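PDB 5I0P: beta-lactamase domain protein from Burkholderia ambifaria, which probably acts as a zinc-dependent hydrolase of the metallo-beta-lactamase superfamily, binding two zinc ions in its active site. Local coordinates for residues 39-44 against 277-282; 67-72 against 99-104. All coordinates share one frame; numbering follows the deposited sequence.

Contact 1 (39-44 against 277-282). With ZN (zinc ion), chain F.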
loop_
_atom_site.group_PDB
_atom_site.type_symbol
_atom_site.label_atom_id
_atom_site.label_comp_id
_atom_site.label_asym_id
_atom_site.label_seq_id
_atom_site.Cartn_x
_atom_site.Cartn_y
_atom_site.Cartn_z
ATOM N N TRP A 39 -0.431 -12.098 12.893
ATOM C CA TRP A 39 -1.356 -11.359 12.035
ATOM C C TRP A 39 -2.391 -10.675 12.922
ATOM O O TRP A 39 -3.037 -11.324 13.748
ATOM C CB TRP A 39 -1.996 -12.334 11.040
ATOM C CG TRP A 39 -3.159 -11.831 10.198
ATOM C CD1 TRP A 39 -3.482 -10.537 9.908
ATOM C CD2 TRP A 39 -4.149 -12.643 9.548
ATOM N NE1 TRP A 39 -4.602 -10.490 9.125
ATOM C CE2 TRP A 39 -5.039 -11.764 8.887
ATOM C CE3 TRP A 39 -4.374 -14.030 9.472
ATOM C CZ2 TRP A 39 -6.143 -12.224 8.139
ATOM C CZ3 TRP A 39 -5.450 -14.488 8.741
ATOM C CH2 TRP A 39 -6.332 -13.581 8.089
ATOM N N LEU A 40 -2.508 -9.367 12.792
ATOM C CA LEU A 40 -3.573 -8.599 13.410
ATOM C C LEU A 40 -4.454 -8.043 12.306
ATOM O O LEU A 40 -3.975 -7.744 11.199
ATOM C CB LEU A 40 -3.064 -7.410 14.203
ATOM C CG LEU A 40 -1.836 -7.163 15.065
ATOM C CD1 LEU A 40 -0.492 -7.635 14.510
ATOM C CD2 LEU A 40 -1.844 -5.660 15.163
ATOM N N ARG A 41 -5.733 -7.839 12.612
ATOM C CA ARG A 41 -6.623 -7.211 11.639
ATOM C C ARG A 41 -7.362 -6.061 12.294
ATOM O O ARG A 41 -7.981 -6.236 13.343
ATOM C CB ARG A 41 -7.622 -8.207 11.033
ATOM C CG ARG A 41 -8.659 -7.533 10.152
ATOM C CD ARG A 41 -9.632 -8.543 9.516
ATOM N NE ARG A 41 -8.926 -9.104 8.394
ATOM C CZ ARG A 41 -9.346 -9.156 7.142
ATOM N NH1 ARG A 41 -10.540 -8.712 6.781
ATOM N NH2 ARG A 41 -8.529 -9.675 6.247
ATOM N N MET A 42 -7.276 -4.883 11.692
ATOM C CA MET A 42 -7.901 -3.702 12.255
ATOM C C MET A 42 -9.095 -3.239 11.409
ATOM O O MET A 42 -9.052 -3.289 10.174
ATOM C CB MET A 42 -6.889 -2.558 12.369
ATOM C CG MET A 42 -5.778 -2.797 13.453
ATOM S SD MET A 42 -6.489 -2.875 15.142
ATOM C CE MET A 42 -4.895 -2.750 16.013
ATOM N N PRO A 43 -10.174 -2.797 12.042
ATOM C CA PRO A 43 -11.302 -2.251 11.274
ATOM C C PRO A 43 -10.971 -0.892 10.687
ATOM O O PRO A 43 -10.258 -0.090 11.292
ATOM C CB PRO A 43 -12.403 -2.119 12.323
ATOM C CG PRO A 43 -11.629 -1.843 13.599
ATOM C CD PRO A 43 -10.412 -2.740 13.494
ATOM N N LEU A 44 -11.486 -0.641 9.490
ATOM C CA LEU A 44 -11.422 0.682 8.897
ATOM C C LEU A 44 -12.844 1.116 8.574
ATOM O O LEU A 44 -13.684 0.264 8.297
ATOM C CB LEU A 44 -10.545 0.697 7.637
ATOM C CG LEU A 44 -9.054 0.477 7.929
ATOM C CD1 LEU A 44 -8.291 0.318 6.671
ATOM C CD2 LEU A 44 -8.424 1.605 8.789
ATOM N N HIS A 277 -4.596 -6.125 2.862
ATOM C CA HIS A 277 -6.046 -6.232 2.768
ATOM C C HIS A 277 -6.369 -7.561 2.094
ATOM O O HIS A 277 -5.778 -7.884 1.062
ATOM C CB HIS A 277 -6.653 -5.034 2.009
ATOM C CG HIS A 277 -6.091 -3.712 2.445
ATOM N ND1 HIS A 277 -6.598 -2.991 3.511
ATOM C CD2 HIS A 277 -5.062 -2.977 1.956
ATOM C CE1 HIS A 277 -5.910 -1.866 3.655
ATOM N NE2 HIS A 277 -4.968 -1.839 2.732
ATOM N N GLY A 278 -7.310 -8.319 2.664
ATOM C CA GLY A 278 -7.531 -9.696 2.258
ATOM C C GLY A 278 -6.951 -10.654 3.277
ATOM O O GLY A 278 -6.771 -10.310 4.438
ATOM N N LYS A 279 -6.642 -11.874 2.822
ATOM C CA LYS A 279 -6.143 -12.921 3.710
ATOM C C LYS A 279 -4.791 -13.418 3.223
ATOM O O LYS A 279 -4.496 -13.321 2.028
ATOM C CB LYS A 279 -7.135 -14.114 3.845
ATOM C CG LYS A 279 -8.507 -13.648 4.294
ATOM C CD LYS A 279 -9.554 -14.701 4.602
ATOM C CE LYS A 279 -10.071 -15.443 3.439
ATOM N NZ LYS A 279 -11.135 -16.299 3.986
ATOM N N PRO A 280 -3.940 -13.923 4.125
ATOM C CA PRO A 280 -2.702 -14.585 3.681
ATOM C C PRO A 280 -3.029 -15.643 2.633
ATOM O O PRO A 280 -4.051 -16.339 2.713
ATOM C CB PRO A 280 -2.146 -15.225 4.965
ATOM C CG PRO A 280 -2.696 -14.406 6.095
ATOM C CD PRO A 280 -4.060 -13.876 5.596
ATOM N N PHE A 281 -2.180 -15.729 1.615
ATOM C CA PHE A 281 -2.473 -16.627 0.512
ATOM C C PHE A 281 -1.190 -17.053 -0.191
ATOM O O PHE A 281 -0.143 -16.406 -0.100
ATOM C CB PHE A 281 -3.417 -15.986 -0.499
ATOM C CG PHE A 281 -2.771 -14.932 -1.352
ATOM C CD1 PHE A 281 -2.655 -13.632 -0.909
ATOM C CD2 PHE A 281 -2.280 -15.246 -2.605
ATOM C CE1 PHE A 281 -2.103 -12.651 -1.722
ATOM C CE2 PHE A 281 -1.697 -14.253 -3.407
ATOM C CZ PHE A 281 -1.612 -12.971 -2.953
ATOM N N ARG A 282 -1.294 -18.170 -0.886
ATOM C CA ARG A 282 -0.278 -18.619 -1.810
ATOM C C ARG A 282 -0.857 -18.546 -3.219
ATOM O O ARG A 282 -2.055 -18.766 -3.432
ATOM C CB ARG A 282 0.181 -20.045 -1.475
ATOM C CG ARG A 282 1.039 -20.125 -0.225
ATOM C CD ARG A 282 1.701 -21.498 0.040
ATOM N NE ARG A 282 2.723 -21.325 1.081
ATOM C CZ ARG A 282 2.503 -21.408 2.396
ATOM N NH1 ARG A 282 1.290 -21.704 2.831
ATOM N NH2 ARG A 282 3.490 -21.191 3.276
HETATM ZN ZN ZN F . -3.636 -0.051 2.277
#
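Trp39 lays one face of its six-membered ring over Pro280. CD of Pro280 sits 3.5 Å from the centroid of that ring and 17° off its normal, which makes a CH-pi contact. Trp39 and Pro280 meet between the two sheets of the metallo-beta-lactamase alpha-beta/beta-alpha sandwich. Trp39 is on strand 37-43 of one sheet; Pro280 lies in the loop leading to the weakly bonded end strand 281-282 of the other. The approach is off-centre: CH2 of Trp39 is nearest, 3.4 Å from CD of Pro280. CG of Trp39 lies opposite the backbone N (chi1 170°), which points the indole at the loop 277-280. Its NE1 is hydrogen-bonded to Asn52 OD1 on the adjacent strand, which fixes the indole's rotation.

Two residues further on, Arg41 bends at chi3 (-80°) and brings an edge of its guanidinium to the backbone of Gly278. NH2 of Arg41 lies 2.6 Å from O of Gly278, but the angle is too poor for a hydrogen bond; NH2 makes a weak one to Asn52 OD1. The Gly278 carbonyl accepts a bond from Asn52 ND2. At the backbone angles of Gly278 a side chain would collide with the carbonyl O of His277.

At the far end the contact reaches the zinc site, probably the active site. His277 binds one zinc ion, which Asp106, His107 and Asp232 also ligate. ND1 of His277 is hydrogen-bonded to His50 O, which orients the ring, and NE2 of His277 meets the zinc at 2.3 Å. CD1 of Leu44 stands at the edge of the imidazole, 4.4 Å from CE1 of His277.

Contact 2 (67-72 against 99-104). With ZN (zinc ion), chain E.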
loop_
_atom_site.group_PDB
_atom_site.type_symbol
_atom_site.label_atom_id
_atom_site.label_comp_id
_atom_site.label_asym_id
_atom_site.label_seq_id
_atom_site.Cartn_x
_atom_site.Cartn_y
_atom_site.Cartn_z
ATOM N N THR A 67 8.770 -6.221 16.369
ATOM C CA THR A 67 8.778 -5.186 15.354
ATOM C C THR A 67 7.377 -5.118 14.780
ATOM O O THR A 67 6.801 -6.151 14.417
ATOM C CB THR A 67 9.786 -5.469 14.253
ATOM O OG1 THR A 67 11.095 -5.256 14.779
ATOM C CG2 THR A 67 9.552 -4.483 13.090
ATOM N N ILE A 68 6.800 -3.927 14.796
ATOM C CA ILE A 68 5.487 -3.703 14.216
ATOM C C ILE A 68 5.655 -3.369 12.749
ATOM O O ILE A 68 6.521 -2.567 12.384
ATOM C CB ILE A 68 4.747 -2.576 14.953
ATOM C CG1 ILE A 68 4.368 -3.024 16.368
ATOM C CG2 ILE A 68 3.524 -2.182 14.173
ATOM C CD1 ILE A 68 3.725 -1.921 17.177
ATOM N N VAL A 69 4.829 -3.967 11.901
ATOM C CA VAL A 69 4.735 -3.525 10.515
ATOM C C VAL A 69 3.349 -2.948 10.280
ATOM O O VAL A 69 2.361 -3.692 10.179
ATOM C CB VAL A 69 5.047 -4.654 9.528
ATOM C CG1 VAL A 69 4.932 -4.146 8.066
ATOM C CG2 VAL A 69 6.447 -5.231 9.832
ATOM N N ASP A 70 3.299 -1.616 10.138
ATOM C CA ASP A 70 2.101 -0.831 9.820
ATOM C C ASP A 70 1.194 -0.661 11.037
ATOM O O ASP A 70 1.209 -1.472 11.959
ATOM C CB ASP A 70 1.360 -1.447 8.615
ATOM C CG ASP A 70 2.105 -1.220 7.287
ATOM O OD1 ASP A 70 3.062 -0.428 7.281
ATOM O OD2 ASP A 70 1.728 -1.810 6.245
ATOM N N CYS A 71 0.372 0.382 11.024
ATOM C CA CYS A 71 -0.083 1.020 12.250
ATOM C C CYS A 71 -1.591 1.144 12.428
ATOM O O CYS A 71 -2.057 1.232 13.570
ATOM C CB CYS A 71 0.533 2.432 12.315
ATOM S SG CYS A 71 2.299 2.434 12.062
ATOM N N GLY A 72 -2.350 1.190 11.327
ATOM C CA GLY A 72 -3.735 1.592 11.372
ATOM C C GLY A 72 -3.852 3.098 11.231
ATOM O O GLY A 72 -2.871 3.837 11.323
ATOM N N LEU A 99 7.916 -0.348 11.818
ATOM C CA LEU A 99 8.236 -0.339 10.407
ATOM C C LEU A 99 6.965 -0.071 9.613
ATOM O O LEU A 99 5.908 -0.608 9.938
ATOM C CB LEU A 99 8.861 -1.669 10.033
ATOM C CG LEU A 99 9.653 -1.742 8.756
ATOM C CD1 LEU A 99 10.696 -2.822 8.860
ATOM C CD2 LEU A 99 8.670 -2.029 7.595
ATOM N N VAL A 100 7.054 0.773 8.585
ATOM C CA VAL A 100 5.886 1.185 7.804
ATOM C C VAL A 100 6.127 0.965 6.307
ATOM O O VAL A 100 7.136 1.422 5.757
ATOM C CB VAL A 100 5.509 2.648 8.092
ATOM C CG1 VAL A 100 4.460 3.138 7.083
ATOM C CG2 VAL A 100 5.003 2.752 9.522
ATOM N N THR A 101 5.185 0.291 5.644
ATOM C CA THR A 101 5.370 -0.032 4.234
ATOM C C THR A 101 5.304 1.209 3.338
ATOM O O THR A 101 6.034 1.307 2.340
ATOM C CB THR A 101 4.324 -1.075 3.794
ATOM O OG1 THR A 101 2.993 -0.603 4.050
ATOM C CG2 THR A 101 4.526 -2.387 4.490
ATOM N N HIS A 102 4.413 2.139 3.647
ATOM C CA HIS A 102 4.203 3.282 2.786
ATOM C C HIS A 102 3.268 4.230 3.525
ATOM O O HIS A 102 2.716 3.878 4.572
ATOM C CB HIS A 102 3.672 2.875 1.401
ATOM C CG HIS A 102 2.272 2.320 1.374
ATOM N ND1 HIS A 102 1.923 1.106 1.933
ATOM C CD2 HIS A 102 1.142 2.806 0.806
ATOM C CE1 HIS A 102 0.644 0.870 1.715
ATOM N NE2 HIS A 102 0.150 1.889 1.035
ATOM N N CYS A 103 3.109 5.447 2.985
ATOM C CA CYS A 103 2.587 6.549 3.789
ATOM C C CYS A 103 1.067 6.679 3.772
ATOM O O CYS A 103 0.541 7.637 4.363
ATOM C CB CYS A 103 3.203 7.883 3.337
ATOM S SG CYS A 103 2.663 8.432 1.694
ATOM N N HIS A 104 0.344 5.775 3.111
ATOM C CA HIS A 104 -1.114 5.901 3.123
ATOM C C HIS A 104 -1.638 5.787 4.553
ATOM O O HIS A 104 -1.082 5.048 5.390
ATOM C CB HIS A 104 -1.774 4.873 2.206
ATOM C CG HIS A 104 -1.533 5.162 0.757
ATOM N ND1 HIS A 104 -1.588 4.201 -0.226
ATOM C CD2 HIS A 104 -1.173 6.308 0.135
ATOM C CE1 HIS A 104 -1.289 4.743 -1.391
ATOM N NE2 HIS A 104 -1.035 6.021 -1.201
HETATM ZN ZN ZN E . -2.046 2.197 0.073
#
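Thr67 meets Leu99 through its methyl group, with CG2 of Thr67 4.2 Å from CB of Leu99. Its hydroxyl is engaged elsewhere, with Asp58 and Arg97. Ile68 gives its carbonyl to the neighbouring strand: N of Leu99 donates to O of Ile68 at 2.7 Å. Val69 pairs with Leu99 in a parallel bridge, and their side chains share one face of the sheet. CG1 of Val69 also touches CG2 of Thr101, 4.0 Å away, and the two side chains cross at about a right angle.

Asp70 carries the polar part of the contact. Its N donates to O of Leu99, extending the parallel pairing one step past the strand. Its carboxylate grips Thr101 twice. N of Thr101 donates to OD1 of Asp70 at 2.8 Å, nearly straight at 167°. OG1 of Thr101 donates to OD2 of Asp70, also at 2.8 Å. Both oxygens use syn lone pairs. Thr101 leads into the HxHxDH zinc-binding motif of the metallo-beta-lactamase superfamily, which begins at His102. OG1 of Thr101 stands between its backbone N and carbonyl carbon (chi1 57°), where it meets both OD2 of Asp70 and ND1 of His102, the latter donating. A chain of hydrogen bonds thus runs from Asp70 through Thr101 to His102. NE2 of His102, at 2.4 Å, and ND1 of His104 bind the first zinc, with His213 and Asp232. OD2 of Asp70 also accepts from ND1 of His107, a ligand of the second zinc. Asp70 is second-shell to this zinc through His107, and reaches the other by way of Thr101.

Cys71 ends the walk: its SG lies 3.7 Å from CG2 of Val100.

From the N terminus, after strand 31-34, the chain passes through strand 37-43, the opening half of contact 1. Strands 50-60 and 63-69 follow, the latter beginning contact 2. Helix 76-88 and strand 95-99 bring the chain back to close contact 2, a short loop within one sheet. The chain then builds the rest of that sheet and most of the second one before 277-282 returns to 39-44. Contact 1 thus closes a much longer loop, and contact 2 is nested inside it. Contact 2 joins neighbouring strands; contact 1 ties the two sheets together. Their centres are 14 Å apart; contact 1 gives one ligand to one zinc, contact 2 two to the other.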